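Local coordinates for protein UDP-glucose:anthocyanidin 3-O-glucosyltransferase (Clitoria ternatea, PDB 4REL) that belongs to the plant glycosyltransferases of the GT-B fold, built from two Rossmann-like domains that each carry a parallel beta-sheet, at residues A[109-114]-A[122-127]; A[8-13]-A[95-100]; A[34-39]-A[102-107]. One frame throughout, in Å; residues are numbered along the deposited sequence.

Contact 1 of 3, residues A[109-114]-A[122-127]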
ATOM      1  N   THR A 109      23.867 -12.245   6.029  1.00  9.48           N
ATOM      2  CA  THR A 109      24.538 -12.086   4.735  1.00  7.25           C
ATOM      3  C   THR A 109      23.839 -11.091   3.811  1.00  8.91           C
ATOM      4  O   THR A 109      24.397 -10.700   2.784  1.00 10.33           O
ATOM      5  CB  THR A 109      24.682 -13.423   4.005  1.00  8.93           C
ATOM      6  OG1 THR A 109      23.386 -13.992   3.803  1.00 10.37           O
ATOM      7  CG2 THR A 109      25.517 -14.391   4.840  1.00 11.11           C
ATOM      8  N   CYS A 110      22.628 -10.672   4.178  1.00  6.42           N
ATOM      9  CA  CYS A 110      21.830  -9.820   3.314  1.00  8.38           C
ATOM     10  C   CYS A 110      20.710  -9.209   4.153  1.00 11.82           C
ATOM     11  O   CYS A 110      20.188  -9.860   5.053  1.00  8.27           O
ATOM     12  CB  CYS A 110      21.249 -10.654   2.164  1.00 11.43           C
ATOM     13  SG  CYS A 110      20.295  -9.710   0.958  1.00 16.91           S
ATOM     14  N   ILE A 111      20.361  -7.953   3.885  1.00  7.89           N
ATOM     15  CA  ILE A 111      19.235  -7.329   4.562  1.00  6.16           C
ATOM     16  C   ILE A 111      18.186  -6.931   3.541  1.00  8.91           C
ATOM     17  O   ILE A 111      18.517  -6.363   2.495  1.00 10.43           O
ATOM     18  CB  ILE A 111      19.668  -6.094   5.388  1.00  5.09           C
ATOM     19  CG1 ILE A 111      20.502  -6.561   6.597  1.00  9.79           C
ATOM     20  CG2 ILE A 111      18.444  -5.302   5.877  1.00  7.30           C
ATOM     21  CD1 ILE A 111      21.061  -5.434   7.449  1.00 11.29           C
ATOM     22  N   ILE A 112      16.930  -7.267   3.834  1.00  8.10           N
ATOM     23  CA  ILE A 112      15.794  -6.718   3.098  1.00  6.74           C
ATOM     24  C   ILE A 112      15.053  -5.836   4.074  1.00  7.53           C
ATOM     25  O   ILE A 112      14.733  -6.250   5.184  1.00  7.47           O
ATOM     26  CB  ILE A 112      14.822  -7.799   2.602  1.00  7.47           C
ATOM     27  CG1 ILE A 112      15.527  -8.765   1.658  1.00  9.20           C
ATOM     28  CG2 ILE A 112      13.623  -7.174   1.876  1.00  6.93           C
ATOM     29  CD1 ILE A 112      14.657  -9.916   1.241  1.00  8.48           C
ATOM     30  N   ALA A 113      14.768  -4.611   3.668  1.00  4.58           N
ATOM     31  CA  ALA A 113      14.067  -3.702   4.557  1.00  7.45           C
ATOM     32  C   ALA A 113      13.062  -2.861   3.804  1.00  7.49           C
ATOM     33  O   ALA A 113      13.279  -2.487   2.648  1.00 10.15           O
ATOM     34  CB  ALA A 113      15.057  -2.804   5.285  1.00 11.00           C
ATOM     35  N   ASP A 114      11.953  -2.566   4.471  1.00  6.59           N
ATOM     36  CA  ASP A 114      11.028  -1.567   3.959  1.00  8.31           C
ATOM     37  C   ASP A 114      11.849  -0.295   3.763  1.00 10.77           C
ATOM     38  O   ASP A 114      12.650   0.051   4.617  1.00  8.69           O
ATOM     39  CB  ASP A 114       9.911  -1.336   4.981  1.00  7.87           C
ATOM     40  CG  ASP A 114       8.818  -0.422   4.456  1.00  8.31           C
ATOM     41  OD1 ASP A 114       7.682  -0.904   4.233  1.00 10.42           O
ATOM     42  OD2 ASP A 114       9.092   0.779   4.254  1.00  9.44           O
ATOM     43  N   LEU A 122      22.336   1.765   7.187  1.00  9.16           N
ATOM     44  CA  LEU A 122      23.530   1.947   8.009  1.00 11.37           C
ATOM     45  C   LEU A 122      23.947   0.617   8.611  1.00 12.57           C
ATOM     46  O   LEU A 122      25.147   0.304   8.697  1.00 13.91           O
ATOM     47  CB  LEU A 122      23.272   2.948   9.135  1.00 10.36           C
ATOM     48  CG  LEU A 122      22.951   4.385   8.762  1.00 22.23           C
ATOM     49  CD1 LEU A 122      22.664   5.194  10.027  1.00 17.60           C
ATOM     50  CD2 LEU A 122      24.104   4.987   7.973  1.00 21.92           C
ATOM     51  N   VAL A 123      22.953  -0.171   9.019  1.00  9.05           N
ATOM     52  CA  VAL A 123      23.204  -1.489   9.603  1.00 13.95           C
ATOM     53  C   VAL A 123      23.853  -2.394   8.558  1.00 13.65           C
ATOM     54  O   VAL A 123      24.831  -3.092   8.838  1.00 13.29           O
ATOM     55  CB  VAL A 123      21.897  -2.129  10.129  1.00 12.91           C
ATOM     56  CG1 VAL A 123      22.124  -3.579  10.560  1.00 13.73           C
ATOM     57  CG2 VAL A 123      21.356  -1.323  11.301  1.00  7.47           C
ATOM     58  N   ALA A 124      23.308  -2.377   7.348  1.00  8.54           N
ATOM     59  CA  ALA A 124      23.855  -3.202   6.273  1.00  8.57           C
ATOM     60  C   ALA A 124      25.284  -2.779   5.948  1.00 12.96           C
ATOM     61  O   ALA A 124      26.152  -3.620   5.717  1.00 12.38           O
ATOM     62  CB  ALA A 124      22.977  -3.120   5.034  1.00 10.60           C
ATOM     63  N   GLN A 125      25.534  -1.472   5.944  1.00 10.46           N
ATOM     64  CA  GLN A 125      26.868  -0.975   5.628  1.00 13.45           C
ATOM     65  C   GLN A 125      27.887  -1.366   6.700  1.00 17.13           C
ATOM     66  O   GLN A 125      29.026  -1.725   6.387  1.00 18.08           O
ATOM     67  CB  GLN A 125      26.838   0.534   5.367  1.00 13.54           C
ATOM     68  CG  GLN A 125      26.142   0.885   4.052  1.00 13.40           C
ATOM     69  CD  GLN A 125      25.855   2.366   3.921  1.00 20.95           C
ATOM     70  OE1 GLN A 125      25.838   3.096   4.911  1.00 22.96           O
ATOM     71  NE2 GLN A 125      25.613   2.813   2.697  1.00 23.79           N
ATOM     72  N   THR A 126      27.461  -1.327   7.956  1.00 13.00           N
ATOM     73  CA  THR A 126      28.291  -1.760   9.074  1.00 14.61           C
ATOM     74  C   THR A 126      28.678  -3.239   8.966  1.00 18.60           C
ATOM     75  O   THR A 126      29.829  -3.622   9.233  1.00 17.85           O
ATOM     76  CB  THR A 126      27.574  -1.500  10.404  1.00 15.73           C
ATOM     77  OG1 THR A 126      27.524  -0.091  10.630  1.00 19.65           O
ATOM     78  CG2 THR A 126      28.307  -2.167  11.545  1.00 21.26           C
ATOM     79  N   LEU A 127      27.722  -4.065   8.555  1.00 12.21           N
ATOM     80  CA  LEU A 127      27.953  -5.504   8.413  1.00 14.29           C
ATOM     81  C   LEU A 127      28.631  -5.852   7.088  1.00 15.85           C
ATOM     82  O   LEU A 127      29.052  -6.999   6.874  1.00 18.85           O
ATOM     83  CB  LEU A 127      26.628  -6.262   8.528  1.00 14.15           C
ATOM     84  CG  LEU A 127      25.876  -6.127   9.849  1.00 12.50           C
ATOM     85  CD1 LEU A 127      24.546  -6.855   9.778  1.00 10.86           C
ATOM     86  CD2 LEU A 127      26.735  -6.673  11.004  1.00 14.45           C
TER
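The methyl CD1 of I111 meets V123 and A124 where strand 110-114 packs against helix 119-127, the first two elements of a beta-alpha-beta unit that is completed by strand 131-135. I111 supplies the strand's whole share of the contact, through this one atom. I111 CD1 lies 3.8 Å from V123 CG1 and equally close to the A124 backbone, at 3.8 Å from its CA, while the small A124 CB stands 3.9 Å away. L127 closes the far end more loosely, with its CD1 4.4 Å from I111 CD1. The reach of I111 comes from its torsions: CG1 lies anti to the carbonyl carbon (chi1 -70°), and an extended chi2 carries CD1 straight on into the helix surface. The V123 side chain crosses that of I111 at about a right angle; the contact is made between methyls, I111 CD1 and V123 CG1, and the side chains do not run alongside each other. Strand and helix are almost exactly antiparallel (177°), their axes 9.0 Å apart at closest approach, as expected when the chain doubles back over its own sheet. I111 is held further by backbone hydrogen bonds to P130 and I132, and its side chain also touches W131 and F10. On the helix, A124 rests on W131 too, while V123 turns to P90, L93, R94 and I97 of helix 89-104. Two residues of the pocket that holds 3,5,7-trihydroxy-2-(4-hydroxyphenyl)-4H-chromen-4-one are hydrogen-bonded to D114 at the strand's end: H17 through ND1 to D114 OD1, and F116 through its backbone N to D114 OD2.

Contact 2 of 3, residues A[8-13]-A[95-100]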
ATOM      1  N   ALA A   8      18.205 -10.903   7.060  1.00  6.03           N
ATOM      2  CA  ALA A   8      17.489 -10.208   8.120  1.00  7.19           C
ATOM      3  C   ALA A   8      16.509  -9.279   7.450  1.00 10.08           C
ATOM      4  O   ALA A   8      16.852  -8.629   6.461  1.00  8.85           O
ATOM      5  CB  ALA A   8      18.448  -9.424   8.995  1.00  8.56           C
ATOM      6  N   ILE A   9      15.291  -9.209   7.992  1.00  6.80           N
ATOM      7  CA  ILE A   9      14.228  -8.428   7.381  1.00  6.04           C
ATOM      8  C   ILE A   9      13.672  -7.426   8.372  1.00  7.56           C
ATOM      9  O   ILE A   9      13.314  -7.793   9.498  1.00  9.05           O
ATOM     10  CB  ILE A   9      13.088  -9.339   6.876  1.00  7.06           C
ATOM     11  CG1 ILE A   9      13.623 -10.333   5.831  1.00 11.00           C
ATOM     12  CG2 ILE A   9      11.966  -8.500   6.261  1.00  9.10           C
ATOM     13  CD1 ILE A   9      13.812 -11.741   6.373  1.00 11.47           C
ATOM     14  N   PHE A  10      13.615  -6.161   7.950  1.00  7.30           N
ATOM     15  CA  PHE A  10      13.054  -5.080   8.777  1.00  5.90           C
ATOM     16  C   PHE A  10      11.827  -4.463   8.126  1.00  8.48           C
ATOM     17  O   PHE A  10      11.964  -3.611   7.250  1.00  8.50           O
ATOM     18  CB  PHE A  10      14.091  -3.960   9.001  1.00  8.67           C
ATOM     19  CG  PHE A  10      15.336  -4.410   9.738  1.00  8.50           C
ATOM     20  CD1 PHE A  10      15.351  -4.493  11.125  1.00  9.54           C
ATOM     21  CD2 PHE A  10      16.493  -4.724   9.033  1.00 10.88           C
ATOM     22  CE1 PHE A  10      16.497  -4.903  11.804  1.00  9.23           C
ATOM     23  CE2 PHE A  10      17.647  -5.131   9.696  1.00  9.15           C
ATOM     24  CZ  PHE A  10      17.648  -5.217  11.092  1.00 10.40           C
ATOM     25  N   PRO A  11      10.623  -4.871   8.560  1.00  9.16           N
ATOM     26  CA  PRO A  11       9.443  -4.131   8.100  1.00  8.93           C
ATOM     27  C   PRO A  11       9.415  -2.735   8.689  1.00  7.23           C
ATOM     28  O   PRO A  11      10.031  -2.492   9.728  1.00  9.87           O
ATOM     29  CB  PRO A  11       8.281  -4.925   8.704  1.00  9.10           C
ATOM     30  CG  PRO A  11       8.882  -5.553   9.953  1.00 11.94           C
ATOM     31  CD  PRO A  11      10.270  -5.939   9.511  1.00  9.98           C
ATOM     32  N   PHE A  12       8.703  -1.830   8.027  1.00  5.80           N
ATOM     33  CA  PHE A  12       8.201  -0.623   8.676  1.00  6.55           C
ATOM     34  C   PHE A  12       7.029  -1.159   9.497  1.00  7.36           C
ATOM     35  O   PHE A  12       6.047  -1.648   8.941  1.00 10.04           O
ATOM     36  CB  PHE A  12       7.748   0.372   7.606  1.00  8.05           C
ATOM     37  CG  PHE A  12       7.382   1.735   8.139  1.00  9.89           C
ATOM     38  CD1 PHE A  12       8.289   2.493   8.874  1.00 10.07           C
ATOM     39  CD2 PHE A  12       6.151   2.286   7.839  1.00 10.21           C
ATOM     40  CE1 PHE A  12       7.937   3.776   9.336  1.00  9.42           C
ATOM     41  CE2 PHE A  12       5.797   3.559   8.297  1.00 12.13           C
ATOM     42  CZ  PHE A  12       6.691   4.300   9.038  1.00 10.74           C
ATOM     43  N   PRO A  13       7.152  -1.121  10.833  1.00  9.18           N
ATOM     44  CA  PRO A  13       6.319  -1.987  11.687  1.00 10.70           C
ATOM     45  C   PRO A  13       4.921  -1.425  11.963  1.00 12.43           C
ATOM     46  O   PRO A  13       4.473  -1.340  13.120  1.00 12.43           O
ATOM     47  CB  PRO A  13       7.154  -2.098  12.962  1.00 13.03           C
ATOM     48  CG  PRO A  13       7.842  -0.751  13.049  1.00 11.65           C
ATOM     49  CD  PRO A  13       8.178  -0.396  11.607  1.00  8.61           C
ATOM     50  N   LYS A  95      19.986  -4.622  17.685  1.00 11.11           N
ATOM     51  CA  LYS A  95      19.583  -5.546  18.739  1.00 11.30           C
ATOM     52  C   LYS A  95      18.839  -6.715  18.074  1.00 10.15           C
ATOM     53  O   LYS A  95      18.999  -7.870  18.458  1.00 11.79           O
ATOM     54  CB  LYS A  95      18.716  -4.849  19.800  1.00 11.43           C
ATOM     55  CG  LYS A  95      18.660  -5.574  21.136  1.00 28.59           C
ATOM     56  CD  LYS A  95      17.542  -6.607  21.194  1.00 38.05           C
ATOM     57  CE  LYS A  95      16.168  -5.954  21.172  1.00 35.66           C
ATOM     58  NZ  LYS A  95      15.103  -6.838  21.721  1.00 30.00           N
ATOM     59  N   GLY A  96      18.037  -6.411  17.060  1.00  6.24           N
ATOM     60  CA  GLY A  96      17.387  -7.445  16.271  1.00  8.14           C
ATOM     61  C   GLY A  96      18.384  -8.356  15.584  1.00  8.67           C
ATOM     62  O   GLY A  96      18.203  -9.580  15.551  1.00 11.10           O
ATOM     63  N   ILE A  97      19.430  -7.764  15.007  1.00  8.38           N
ATOM     64  CA  ILE A  97      20.464  -8.558  14.337  1.00  9.11           C
ATOM     65  C   ILE A  97      21.093  -9.511  15.350  1.00  7.60           C
ATOM     66  O   ILE A  97      21.306 -10.703  15.062  1.00  8.99           O
ATOM     67  CB  ILE A  97      21.558  -7.667  13.724  1.00  8.69           C
ATOM     68  CG1 ILE A  97      20.968  -6.733  12.635  1.00 10.93           C
ATOM     69  CG2 ILE A  97      22.725  -8.530  13.193  1.00  8.23           C
ATOM     70  CD1 ILE A  97      20.508  -7.446  11.381  1.00 12.27           C
ATOM     71  N   GLU A  98      21.373  -8.990  16.542  1.00 10.70           N
ATOM     72  CA  GLU A  98      22.006  -9.801  17.591  1.00  8.60           C
ATOM     73  C   GLU A  98      21.155 -11.021  17.916  1.00 10.72           C
ATOM     74  O   GLU A  98      21.654 -12.144  17.914  1.00  9.38           O
ATOM     75  CB  GLU A  98      22.262  -8.973  18.862  1.00 10.48           C
ATOM     76  CG  GLU A  98      22.752  -9.821  20.015  1.00 11.55           C
ATOM     77  CD  GLU A  98      22.496  -9.180  21.371  1.00 18.32           C
ATOM     78  OE1 GLU A  98      22.432  -7.928  21.479  1.00 17.12           O
ATOM     79  OE2 GLU A  98      22.337  -9.947  22.334  1.00 18.93           O
ATOM     80  N   LEU A  99      19.869 -10.807  18.186  1.00 12.22           N
ATOM     81  CA  LEU A  99      18.961 -11.923  18.468  1.00  9.14           C
ATOM     82  C   LEU A  99      18.939 -12.954  17.336  1.00 11.24           C
ATOM     83  O   LEU A  99      18.931 -14.161  17.579  1.00 10.43           O
ATOM     84  CB  LEU A  99      17.545 -11.392  18.714  1.00  9.67           C
ATOM     85  CG  LEU A  99      17.417 -10.478  19.923  1.00 10.61           C
ATOM     86  CD1 LEU A  99      16.006  -9.908  19.985  1.00 14.31           C
ATOM     87  CD2 LEU A  99      17.744 -11.237  21.200  1.00 14.67           C
ATOM     88  N   ALA A 100      18.930 -12.476  16.093  1.00  8.85           N
ATOM     89  CA  ALA A 100      18.892 -13.361  14.923  1.00  8.83           C
ATOM     90  C   ALA A 100      20.181 -14.171  14.782  1.00 10.44           C
ATOM     91  O   ALA A 100      20.167 -15.381  14.499  1.00  9.72           O
ATOM     92  CB  ALA A 100      18.614 -12.557  13.667  1.00  9.82           C
TER
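This is a purely apolar, fully buried packing of helix against sheet, in which I97 of helix 89-104 drops its CD1 methyl onto strand 6-10 between A8 and F10, two residues whose side chains share one face of the strand. No hydrogen bond joins the segments. I97 CD1 is 3.7 Å from A8 CB and 3.6 Å from F10 CZ, so the methyl is seated in the step between a small side chain and a large one. It comes to the phenyl ring at its rim and near the ring plane, not over a face. CG1 of I97 follows in the same plane, 4.0 Å from F10 CZ, and F10 CE2 is likewise 4.0 Å from I97 CD1. The two side chains cross at about a right angle. I97 has a bent shape: with CG1 beside the backbone N and chi2 at -69°, CD1 is folded toward the strand although the side chain leaves the helix at a slant. F10 likewise leaves its strand obliquely, and it is the outer end of the ring that meets the helix. G96, the residue preceding I97, lies on the side of the helix that faces the strand. The opposite face of the strand is covered by helix 18-31, whose L21 and V25 meet I9. Strand 6-10 itself runs between strands 36-42 and 110-114, I9 bonding through its backbone to S38 and I40 and A8 to C110 and I112, while helix 89-104 reaches beyond it, with A100 on S38 and F62 and K95 NZ hydrogen-bonded to the T63 carbonyl of strand 59-64.

Contact 3 of 3, residues A[34-39]-A[102-107]. With ACT (acetate ion), chain G.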
ATOM      1  N   ASN A  34      16.723 -23.797   2.489  1.00 11.18           N
ATOM      2  CA  ASN A  34      18.010 -23.937   3.167  1.00 14.08           C
ATOM      3  C   ASN A  34      18.575 -22.618   3.702  1.00 14.70           C
ATOM      4  O   ASN A  34      19.641 -22.587   4.319  1.00 18.28           O
ATOM      5  CB  ASN A  34      19.027 -24.633   2.250  1.00 15.30           C
ATOM      6  CG  ASN A  34      19.511 -23.753   1.081  1.00 29.00           C
ATOM      7  OD1 ASN A  34      20.535 -24.059   0.467  1.00 37.62           O
ATOM      8  ND2 ASN A  34      18.774 -22.682   0.759  1.00 25.17           N
ATOM      9  N   THR A  35      17.848 -21.534   3.463  1.00  9.81           N
ATOM     10  CA  THR A  35      18.290 -20.196   3.845  1.00  7.67           C
ATOM     11  C   THR A  35      17.463 -19.719   5.034  1.00 10.19           C
ATOM     12  O   THR A  35      16.264 -19.990   5.097  1.00  9.54           O
ATOM     13  CB  THR A  35      18.105 -19.225   2.668  1.00 11.08           C
ATOM     14  OG1 THR A  35      18.989 -19.607   1.605  1.00 13.17           O
ATOM     15  CG2 THR A  35      18.408 -17.792   3.075  1.00 11.58           C
ATOM     16  N   SER A  36      18.114 -19.041   5.979  1.00  9.41           N
ATOM     17  CA  SER A  36      17.446 -18.516   7.169  1.00  9.54           C
ATOM     18  C   SER A  36      16.888 -17.140   6.885  1.00 10.07           C
ATOM     19  O   SER A  36      17.582 -16.303   6.306  1.00 11.29           O
ATOM     20  CB  SER A  36      18.435 -18.391   8.326  1.00 10.21           C
ATOM     21  OG  SER A  36      18.974 -19.667   8.655  1.00 12.44           O
ATOM     22  N   PHE A  37      15.649 -16.909   7.315  1.00  8.88           N
ATOM     23  CA  PHE A  37      15.013 -15.601   7.199  1.00  7.82           C
ATOM     24  C   PHE A  37      14.601 -15.132   8.590  1.00  8.40           C
ATOM     25  O   PHE A  37      13.818 -15.790   9.277  1.00 10.88           O
ATOM     26  CB  PHE A  37      13.804 -15.668   6.253  1.00  8.50           C
ATOM     27  CG  PHE A  37      14.184 -15.960   4.819  1.00  9.42           C
ATOM     28  CD1 PHE A  37      14.327 -14.927   3.902  1.00 12.90           C
ATOM     29  CD2 PHE A  37      14.448 -17.260   4.403  1.00 10.44           C
ATOM     30  CE1 PHE A  37      14.693 -15.183   2.581  1.00  9.76           C
ATOM     31  CE2 PHE A  37      14.822 -17.522   3.086  1.00 11.08           C
ATOM     32  CZ  PHE A  37      14.940 -16.482   2.175  1.00 10.51           C
ATOM     33  N   SER A  38      15.145 -13.994   9.003  1.00  8.87           N
ATOM     34  CA  SER A  38      14.920 -13.495  10.349  1.00  8.55           C
ATOM     35  C   SER A  38      14.122 -12.205  10.267  1.00 10.72           C
ATOM     36  O   SER A  38      14.634 -11.177   9.826  1.00 10.14           O
ATOM     37  CB  SER A  38      16.256 -13.274  11.063  1.00  7.96           C
ATOM     38  OG  SER A  38      16.927 -14.518  11.312  1.00  7.85           O
ATOM     39  N   PHE A  39      12.864 -12.279  10.687  1.00  8.30           N
ATOM     40  CA  PHE A  39      11.908 -11.179  10.554  1.00  9.92           C
ATOM     41  C   PHE A  39      11.892 -10.397  11.865  1.00 12.69           C
ATOM     42  O   PHE A  39      11.522 -10.923  12.914  1.00 11.50           O
ATOM     43  CB  PHE A  39      10.521 -11.761  10.245  1.00  8.91           C
ATOM     44  CG  PHE A  39       9.561 -10.785   9.630  1.00  8.94           C
ATOM     45  CD1 PHE A  39       9.419 -10.710   8.253  1.00 11.39           C
ATOM     46  CD2 PHE A  39       8.788  -9.954  10.426  1.00 10.41           C
ATOM     47  CE1 PHE A  39       8.526  -9.825   7.671  1.00  9.22           C
ATOM     48  CE2 PHE A  39       7.886  -9.059   9.851  1.00 11.00           C
ATOM     49  CZ  PHE A  39       7.759  -8.995   8.480  1.00 10.47           C
ATOM     50  N   ALA A 102      22.266 -14.841  17.228  1.00  9.14           N
ATOM     51  CA  ALA A 102      22.379 -15.756  18.364  1.00 10.89           C
ATOM     52  C   ALA A 102      21.542 -17.023  18.156  1.00 13.41           C
ATOM     53  O   ALA A 102      21.984 -18.126  18.480  1.00 12.56           O
ATOM     54  CB  ALA A 102      21.989 -15.060  19.672  1.00 11.62           C
ATOM     55  N   GLU A 103      20.345 -16.877  17.589  1.00 11.46           N
ATOM     56  CA  GLU A 103      19.451 -18.019  17.405  0.50 10.87           C
ATOM     57  C   GLU A 103      19.903 -18.915  16.259  1.00 12.40           C
ATOM     58  O   GLU A 103      19.922 -20.149  16.380  1.00 12.68           O
ATOM     59  CB  GLU A 103      18.007 -17.546  17.175  0.50 12.44           C
ATOM     60  CG  GLU A 103      17.021 -18.659  16.797  0.50 16.01           C
ATOM     61  CD  GLU A 103      16.815 -19.677  17.904  0.50 17.88           C
ATOM     62  OE1 GLU A 103      17.174 -19.385  19.061  0.50 15.25           O
ATOM     63  OE2 GLU A 103      16.291 -20.774  17.622  0.50 20.62           O
ATOM     64  N   THR A 104      20.284 -18.296  15.146  1.00 11.34           N
ATOM     65  CA  THR A 104      20.660 -19.057  13.950  1.00 11.30           C
ATOM     66  C   THR A 104      22.107 -19.537  13.975  1.00 13.06           C
ATOM     67  O   THR A 104      22.475 -20.451  13.237  1.00 14.11           O
ATOM     68  CB  THR A 104      20.464 -18.226  12.669  1.00 10.07           C
ATOM     69  OG1 THR A 104      21.325 -17.080  12.712  1.00  9.25           O
ATOM     70  CG2 THR A 104      19.015 -17.782  12.529  1.00 11.61           C
ATOM     71  N   LYS A 105      22.921 -18.894  14.807  1.00 10.71           N
ATOM     72  CA  LYS A 105      24.379 -19.090  14.828  1.00 10.81           C
ATOM     73  C   LYS A 105      25.036 -18.733  13.495  1.00 15.54           C
ATOM     74  O   LYS A 105      26.123 -19.232  13.163  1.00 14.60           O
ATOM     75  CB  LYS A 105      24.755 -20.514  15.274  1.00  9.43           C
ATOM     76  CG  LYS A 105      24.126 -20.905  16.607  1.00 16.11           C
ATOM     77  CD  LYS A 105      24.616 -22.272  17.081  1.00 24.88           C
ATOM     78  CE  LYS A 105      24.098 -22.607  18.484  1.00 33.38           C
ATOM     79  NZ  LYS A 105      24.534 -21.616  19.533  1.00 25.97           N
ATOM     80  N   GLN A 106      24.380 -17.849  12.743  1.00 11.36           N
ATOM     81  CA  GLN A 106      24.842 -17.451  11.413  1.00 13.14           C
ATOM     82  C   GLN A 106      24.913 -15.940  11.320  1.00  9.74           C
ATOM     83  O   GLN A 106      23.956 -15.256  11.666  1.00 10.48           O
ATOM     84  CB  GLN A 106      23.871 -17.949  10.334  1.00 17.40           C
ATOM     85  CG  GLN A 106      23.689 -19.466  10.264  1.00 17.36           C
ATOM     86  CD  GLN A 106      22.575 -19.860   9.299  1.00 22.06           C
ATOM     87  OE1 GLN A 106      21.521 -19.228   9.263  1.00 24.66           O
ATOM     88  NE2 GLN A 106      22.816 -20.896   8.498  1.00 25.40           N
ATOM     89  N   SER A 107      26.035 -15.419  10.841  1.00  9.99           N
ATOM     90  CA  SER A 107      26.129 -13.994  10.562  1.00 11.20           C
ATOM     91  C   SER A 107      25.114 -13.674   9.459  1.00 10.12           C
ATOM     92  O   SER A 107      24.818 -14.515   8.600  1.00  9.92           O
ATOM     93  CB  SER A 107      27.548 -13.628  10.120  1.00 11.90           C
ATOM     94  OG  SER A 107      27.905 -14.322   8.937  1.00 19.54           O
TER
HETATM   95  C   ACT G1006      16.695 -22.654   8.458  1.00 33.80           C
HETATM   96  O   ACT G1006      17.098 -21.557   8.903  1.00 25.92           O
HETATM   97  OXT ACT G1006      16.002 -23.427   9.163  1.00 41.42           O
HETATM   98  CH3 ACT G1006      17.170 -23.105   7.103  1.00 19.79           C
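The hydroxyl OG of S36 is approached by two oxygens at once: OE1 of Q106 at 2.7 Å, and O of an acetate ion, probably from the crystallisation liquor, whose distance from S36 OG is also 2.7 Å. Seen from OG the two partners lie about 140° apart, on well-separated sides. Each is placed to accept a hydrogen bond, but the hydroxyl has a single proton, and which of them receives it is not settled. The acetate is also hydrogen-bonded to NH1 of R60, so a cationic group and a hydroxyl share it. S36 OG takes its place beside the backbone N (chi1 -61°), while the Q106 side chain, extended beyond CG, carries its amide across to it from the segment that follows the helix. Beside this polar bridge the contact is looser and carbon-rich: the methyl CG2 of T104 lies 4.3 Å from S36 CB and 4.1 Å from S38 OG. The hydroxyl of S38 has its hydrogen-bond partner in H6 NE2, on the neighbouring strand 6-10, and ND1 of the same imidazole is bonded to the carbonyl O of Q106. One histidine thus links both segments to the strand. T104 OG1 turns away from S36 and works along its own chain, bonded to the A100 O one turn back and receiving the backbone N-H of Q106 at 3.2 Å, with an N-H...O angle of 145°. Between T104 and Q106, K105 adopts positive phi and ends the helical course. The threonine bond to Q106 N makes an ST turn at the C-terminal end of helix 89-104, where the chain leaves the helix for strand 110-114 in the alternating helix-strand order of a Rossmann-like domain.

Overall arrangement
All three contacts belong to the seven-stranded parallel sheet of one Rossmann-like half of the GT-B fold. Strands 36-42, 6-10 and 110-114, used by contacts 3, 2 and 1 respectively, are consecutive neighbours in it. Contacts 2 and 3 share helix 89-104, with centres about 11 Å apart, and their segments alternate along the chain. Contact 1 opens only after both have closed, about 10 Å from contact 2 and 14 Å from contact 3 between centres. Probable hydrogen bonds connect the strands, among them I112 N to A8 O and I9 N to S38 O. Two successive helices thus cover neighbouring strands, and the chain's early and later strands are brought into one sheet.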